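Local coordinates for taurocyamine kinase (Schistosoma mansoni, PDB 4WOD), which reversibly transfers the phosphoryl group of ATP to the guanidino group of taurocyamine, as a duplicated phosphagen kinase dependent on magnesium, at residues 59-71 against 126-138. The protein carries 4 engineered substitutions. Residues are numbered along the deposited sequence; the frame is centred on the assembly and turned at random.
With ARG (arginine), chain B.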
loop_
_atom_site.group_PDB
_atom_site.type_symbol
_atom_site.label_atom_id
_atom_site.label_comp_id
_atom_site.label_asym_id
_atom_site.label_seq_id
_atom_site.Cartn_x
_atom_site.Cartn_y
_atom_site.Cartn_z
ATOM N N ALA A 59 -14.673 -10.794 -7.021
ATOM C CA ALA A 59 -13.821 -11.398 -8.045
ATOM C C ALA A 59 -13.278 -10.337 -9.003
ATOM O O ALA A 59 -14.028 -9.537 -9.552
ATOM C CB ALA A 59 -14.589 -12.464 -8.805
ATOM N N LEU A 60 -11.969 -10.354 -9.211
ATOM C CA LEU A 60 -11.289 -9.390 -10.066
ATOM C C LEU A 60 -11.354 -9.713 -11.570
ATOM O O LEU A 60 -11.399 -8.815 -12.416
ATOM C CB LEU A 60 -9.827 -9.305 -9.637
ATOM C CG LEU A 60 -9.022 -8.164 -10.241
ATOM C CD1 LEU A 60 -9.651 -6.853 -9.819
ATOM C CD2 LEU A 60 -7.571 -8.251 -9.766
ATOM N N LEU A 61 -11.341 -11.001 -11.883
ATOM C CA LEU A 61 -11.167 -11.491 -13.253
ATOM C C LEU A 61 -12.353 -12.311 -13.766
ATOM O O LEU A 61 -13.095 -12.883 -12.983
ATOM C CB LEU A 61 -9.899 -12.347 -13.330
ATOM C CG LEU A 61 -8.595 -11.586 -13.089
ATOM C CD1 LEU A 61 -7.408 -12.527 -13.127
ATOM C CD2 LEU A 61 -8.426 -10.475 -14.104
ATOM N N PRO A 62 -12.538 -12.360 -15.098
ATOM C CA PRO A 62 -13.491 -13.338 -15.630
ATOM C C PRO A 62 -12.886 -14.736 -15.533
ATOM O O PRO A 62 -11.768 -14.889 -15.017
ATOM C CB PRO A 62 -13.655 -12.930 -17.099
ATOM C CG PRO A 62 -12.307 -12.228 -17.438
ATOM C CD PRO A 62 -11.950 -11.503 -16.145
ATOM N N ARG A 63 -13.579 -15.736 -16.055
ATOM C CA ARG A 63 -12.915 -17.010 -16.284
ATOM C C ARG A 63 -13.062 -17.320 -17.761
ATOM O O ARG A 63 -13.384 -16.433 -18.545
ATOM C CB ARG A 63 -13.491 -18.109 -15.374
ATOM C CG ARG A 63 -13.359 -17.788 -13.854
ATOM C CD ARG A 63 -11.875 -17.800 -13.363
ATOM N NE ARG A 63 -11.715 -17.632 -11.908
ATOM C CZ ARG A 63 -11.679 -16.466 -11.273
ATOM N NH1 ARG A 63 -11.809 -15.321 -11.941
ATOM N NH2 ARG A 63 -11.514 -16.436 -9.951
ATOM N N SER A 64 -12.821 -18.557 -18.165
ATOM C CA SER A 64 -12.947 -18.881 -19.578
ATOM C C SER A 64 -13.801 -20.119 -19.757
ATOM O O SER A 64 -13.596 -21.124 -19.082
ATOM C CB SER A 64 -11.568 -19.065 -20.226
ATOM O OG SER A 64 -10.727 -19.875 -19.431
ATOM N N CYS A 65 -14.766 -20.015 -20.664
ATOM C CA CYS A 65 -15.657 -21.117 -20.995
ATOM C C CYS A 65 -14.899 -22.328 -21.544
ATOM O O CYS A 65 -15.307 -23.472 -21.345
ATOM C CB CYS A 65 -16.708 -20.640 -22.002
ATOM S SG CYS A 65 -16.080 -19.894 -23.549
ATOM N N ASP A 66 -13.804 -22.062 -22.247
ATOM C CA ASP A 66 -12.906 -23.102 -22.749
ATOM C C ASP A 66 -11.647 -22.396 -23.236
ATOM O O ASP A 66 -11.590 -21.170 -23.229
ATOM C CB ASP A 66 -13.545 -23.913 -23.884
ATOM C CG ASP A 66 -13.989 -23.040 -25.049
ATOM O OD1 ASP A 66 -13.128 -22.554 -25.812
ATOM O OD2 ASP A 66 -15.213 -22.858 -25.216
ATOM N N LEU A 67 -10.675 -23.163 -23.719
ATOM C CA LEU A 67 -9.356 -22.610 -24.038
ATOM C C LEU A 67 -9.380 -21.652 -25.229
ATOM O O LEU A 67 -8.482 -20.830 -25.374
ATOM C CB LEU A 67 -8.353 -23.747 -24.289
ATOM C CG LEU A 67 -8.652 -24.692 -25.463
ATOM C CD1 LEU A 67 -7.952 -24.230 -26.731
ATOM C CD2 LEU A 67 -8.234 -26.121 -25.147
ATOM N N ASN A 68 -10.409 -21.754 -26.062
ATOM C CA ASN A 68 -10.538 -20.897 -27.224
ATOM C C ASN A 68 -11.169 -19.558 -26.914
ATOM O O ASN A 68 -11.341 -18.729 -27.831
ATOM C CB ASN A 68 -11.373 -21.570 -28.308
ATOM C CG ASN A 68 -10.744 -22.823 -28.826
ATOM O OD1 ASN A 68 -11.230 -23.926 -28.557
ATOM N ND2 ASN A 68 -9.656 -22.678 -29.578
ATOM N N ALA A 69 -11.569 -19.366 -25.656
ATOM C CA ALA A 69 -12.222 -18.123 -25.275
ATOM C C ALA A 69 -11.273 -16.953 -25.486
ATOM O O ALA A 69 -11.694 -15.867 -25.877
ATOM C CB ALA A 69 -12.693 -18.162 -23.844
ATOM N N TYR A 70 -9.986 -17.168 -25.216
ATOM C CA TYR A 70 -9.035 -16.077 -25.284
ATOM C C TYR A 70 -8.917 -15.559 -26.715
ATOM O O TYR A 70 -8.838 -14.352 -26.928
ATOM C CB TYR A 70 -7.672 -16.512 -24.726
ATOM C CG TYR A 70 -7.741 -16.825 -23.238
ATOM C CD1 TYR A 70 -7.816 -15.799 -22.309
ATOM C CD2 TYR A 70 -7.759 -18.131 -22.772
ATOM C CE1 TYR A 70 -7.896 -16.051 -20.969
ATOM C CE2 TYR A 70 -7.834 -18.400 -21.414
ATOM C CZ TYR A 70 -7.898 -17.358 -20.518
ATOM O OH TYR A 70 -7.974 -17.595 -19.164
ATOM N N GLU A 71 -8.946 -16.461 -27.690
ATOM C CA GLU A 71 -8.936 -16.057 -29.089
ATOM C C GLU A 71 -10.295 -15.521 -29.565
ATOM O O GLU A 71 -10.357 -14.466 -30.211
ATOM C CB GLU A 71 -8.505 -17.222 -29.968
ATOM C CG GLU A 71 -8.522 -16.921 -31.461
ATOM C CD GLU A 71 -7.701 -15.686 -31.846
ATOM O OE1 GLU A 71 -8.095 -15.011 -32.822
ATOM O OE2 GLU A 71 -6.671 -15.394 -31.191
ATOM N N ARG A 126 -1.971 -27.048 -16.310
ATOM C CA ARG A 126 -2.021 -27.250 -17.750
ATOM C C ARG A 126 -3.445 -27.491 -18.226
ATOM O O ARG A 126 -4.269 -28.070 -17.511
ATOM C CB ARG A 126 -1.157 -28.441 -18.182
ATOM C CG ARG A 126 0.345 -28.282 -17.942
ATOM C CD ARG A 126 0.946 -27.223 -18.860
ATOM N NE ARG A 126 2.412 -27.245 -18.866
ATOM C CZ ARG A 126 3.172 -26.422 -18.149
ATOM N NH1 ARG A 126 2.597 -25.522 -17.344
ATOM N NH2 ARG A 126 4.501 -26.504 -18.226
ATOM N N THR A 127 -3.700 -27.038 -19.444
ATOM C CA THR A 127 -4.913 -27.331 -20.182
ATOM C C THR A 127 -4.597 -28.386 -21.222
ATOM O O THR A 127 -3.645 -28.227 -21.985
ATOM C CB THR A 127 -5.440 -26.100 -20.901
ATOM O OG1 THR A 127 -5.742 -25.070 -19.953
ATOM C CG2 THR A 127 -6.674 -26.460 -21.756
ATOM N N VAL A 128 -5.377 -29.456 -21.257
ATOM C CA VAL A 128 -5.206 -30.471 -22.301
ATOM C C VAL A 128 -5.992 -30.055 -23.566
ATOM O O VAL A 128 -7.192 -29.772 -23.494
ATOM C CB VAL A 128 -5.665 -31.881 -21.804
ATOM C CG1 VAL A 128 -5.626 -32.900 -22.934
ATOM C CG2 VAL A 128 -4.808 -32.353 -20.610
ATOM N N GLU A 129 -5.311 -29.990 -24.712
ATOM C CA GLU A 129 -5.979 -29.665 -25.985
ATOM C C GLU A 129 -7.161 -30.572 -26.284
ATOM O O GLU A 129 -7.117 -31.776 -26.010
ATOM C CB GLU A 129 -5.002 -29.764 -27.152
ATOM C CG GLU A 129 -4.007 -28.637 -27.229
ATOM C CD GLU A 129 -3.064 -28.791 -28.401
ATOM O OE1 GLU A 129 -2.868 -29.943 -28.868
ATOM O OE2 GLU A 129 -2.536 -27.753 -28.864
ATOM N N GLY A 130 -8.201 -29.992 -26.868
ATOM C CA GLY A 130 -9.337 -30.743 -27.348
ATOM C C GLY A 130 -10.474 -30.828 -26.348
ATOM O O GLY A 130 -11.492 -31.444 -26.638
ATOM N N PHE A 131 -10.308 -30.236 -25.162
ATOM C CA PHE A 131 -11.335 -30.350 -24.123
ATOM C C PHE A 131 -11.682 -28.976 -23.594
ATOM O O PHE A 131 -10.812 -28.136 -23.486
ATOM C CB PHE A 131 -10.877 -31.218 -22.941
ATOM C CG PHE A 131 -10.641 -32.656 -23.291
ATOM C CD1 PHE A 131 -11.651 -33.601 -23.122
ATOM C CD2 PHE A 131 -9.410 -33.062 -23.786
ATOM C CE1 PHE A 131 -11.439 -34.930 -23.425
ATOM C CE2 PHE A 131 -9.185 -34.403 -24.103
ATOM C CZ PHE A 131 -10.201 -35.333 -23.925
ATOM N N GLY A 132 -12.949 -28.767 -23.249
ATOM C CA GLY A 132 -13.376 -27.493 -22.705
ATOM C C GLY A 132 -13.074 -27.379 -21.224
ATOM O O GLY A 132 -12.381 -28.228 -20.651
ATOM N N PHE A 133 -13.550 -26.286 -20.631
ATOM C CA PHE A 133 -13.501 -26.084 -19.196
ATOM C C PHE A 133 -14.896 -26.361 -18.640
ATOM O O PHE A 133 -15.784 -26.751 -19.394
ATOM C CB PHE A 133 -13.042 -24.657 -18.854
ATOM C CG PHE A 133 -11.594 -24.374 -19.205
ATOM C CD1 PHE A 133 -10.616 -25.348 -19.021
ATOM C CD2 PHE A 133 -11.220 -23.138 -19.731
ATOM C CE1 PHE A 133 -9.280 -25.080 -19.339
ATOM C CE2 PHE A 133 -9.900 -22.858 -20.061
ATOM C CZ PHE A 133 -8.917 -23.819 -19.866
ATOM N N GLY A 134 -15.071 -26.148 -17.331
ATOM C CA GLY A 134 -16.348 -26.312 -16.651
ATOM C C GLY A 134 -17.623 -26.096 -17.467
ATOM O O GLY A 134 -18.468 -27.001 -17.540
ATOM N N PRO A 135 -17.775 -24.901 -18.076
ATOM C CA PRO A 135 -18.997 -24.538 -18.807
ATOM C C PRO A 135 -19.231 -25.294 -20.112
ATOM O O PRO A 135 -20.355 -25.284 -20.605
ATOM C CB PRO A 135 -18.795 -23.039 -19.106
ATOM C CG PRO A 135 -17.853 -22.570 -18.035
ATOM C CD PRO A 135 -16.907 -23.727 -17.878
ATOM N N THR A 136 -18.203 -25.922 -20.672
ATOM C CA THR A 136 -18.355 -26.518 -21.986
ATOM C C THR A 136 -18.111 -28.032 -22.014
ATOM O O THR A 136 -18.354 -28.675 -23.034
ATOM C CB THR A 136 -17.405 -25.848 -23.045
ATOM O OG1 THR A 136 -16.088 -25.713 -22.497
ATOM C CG2 THR A 136 -17.928 -24.467 -23.467
ATOM N N LEU A 137 -17.625 -28.601 -20.920
ATOM C CA LEU A 137 -17.473 -30.050 -20.827
ATOM C C LEU A 137 -18.834 -30.725 -20.742
ATOM O O LEU A 137 -19.808 -30.146 -20.265
ATOM C CB LEU A 137 -16.621 -30.432 -19.604
ATOM C CG LEU A 137 -15.165 -29.977 -19.741
ATOM C CD1 LEU A 137 -14.487 -29.829 -18.371
ATOM C CD2 LEU A 137 -14.433 -30.989 -20.644
ATOM N N THR A 138 -18.912 -31.940 -21.244
ATOM C CA THR A 138 -20.059 -32.797 -20.924
ATOM C C THR A 138 -19.656 -33.694 -19.767
ATOM O O THR A 138 -18.470 -33.754 -19.400
ATOM C CB THR A 138 -20.497 -33.650 -22.108
ATOM O OG1 THR A 138 -19.435 -34.539 -22.442
ATOM C CG2 THR A 138 -20.810 -32.767 -23.321
HETATM N N ARG B . -7.473 -12.613 -9.427
HETATM C CA ARG B . -8.567 -13.541 -9.512
HETATM C C ARG B . -9.965 -13.005 -9.265
HETATM O O ARG B . -10.200 -12.297 -8.255
HETATM C CB ARG B . -8.303 -14.742 -8.680
HETATM C CG ARG B . -7.432 -15.730 -9.377
HETATM C CD ARG B . -8.283 -16.918 -9.648
HETATM N NE ARG B . -7.517 -17.932 -10.308
HETATM C CZ ARG B . -7.510 -19.179 -9.930
HETATM N NH1 ARG B . -6.797 -20.054 -10.574
HETATM N NH2 ARG B . -8.202 -19.535 -8.884
HETATM O OXT ARG B . -10.716 -13.356 -10.187
HETATM O O HOH W 1 -10.665 -25.724 -22.390
#
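The carbonyl oxygen of Cys65 takes two donors from the loop 126-138: a short bond from Thr136 OG1 to Cys65 O of 2.6 Å, and a weak one from Phe133 N. This contact shows how a phosphagen kinase joins its helical N-terminal domain to its catalytic domain, here through the loop between strand 117-126 and helix 139-154. With chi1 at 46°, Thr136 OG1 is staggered between backbone N and carbonyl carbon, which turns it onto Cys65 O, tilted 29° from the carbonyl plane, and leaves CG2 of the same threonine facing Asp66 OD2, 3.6 Å away. Asp66 is held from its own side of the interface: OD1 uses its anti lone pair to accept from Asn68 N, capping the turn into helix 69-72, and OD2 is hydrogen-bonded to Thr40 OG1. The ring of Phe133 meets Cys65 C, Asp66 CA and Leu67 N obliquely, with Ser64 C in plane at its edge; its CE2 is 3.2 Å from Ser64 OG, a hydroxyl hydrogen-bonded to Phe267 O. A water rests 3.3 Å above the centre of one face of that ring; it donates to Phe131 O and accepts a weak bond from Leu67 N. Leu67 itself reaches across with CD2, which meets Thr127 CG2 at 3.7 Å. Earlier in 59-71, residues 60-63 bind the arginine ligand, whose OXT accepts from Leu61 N and from both terminal nitrogens of Arg63, the NH2 bond being weak. Arg63 NH1 also donates to Pro62 O, from above the carbonyl plane, and the ligand's CD lies over one guanidinium face, 3.3 Å from Arg63 NH2.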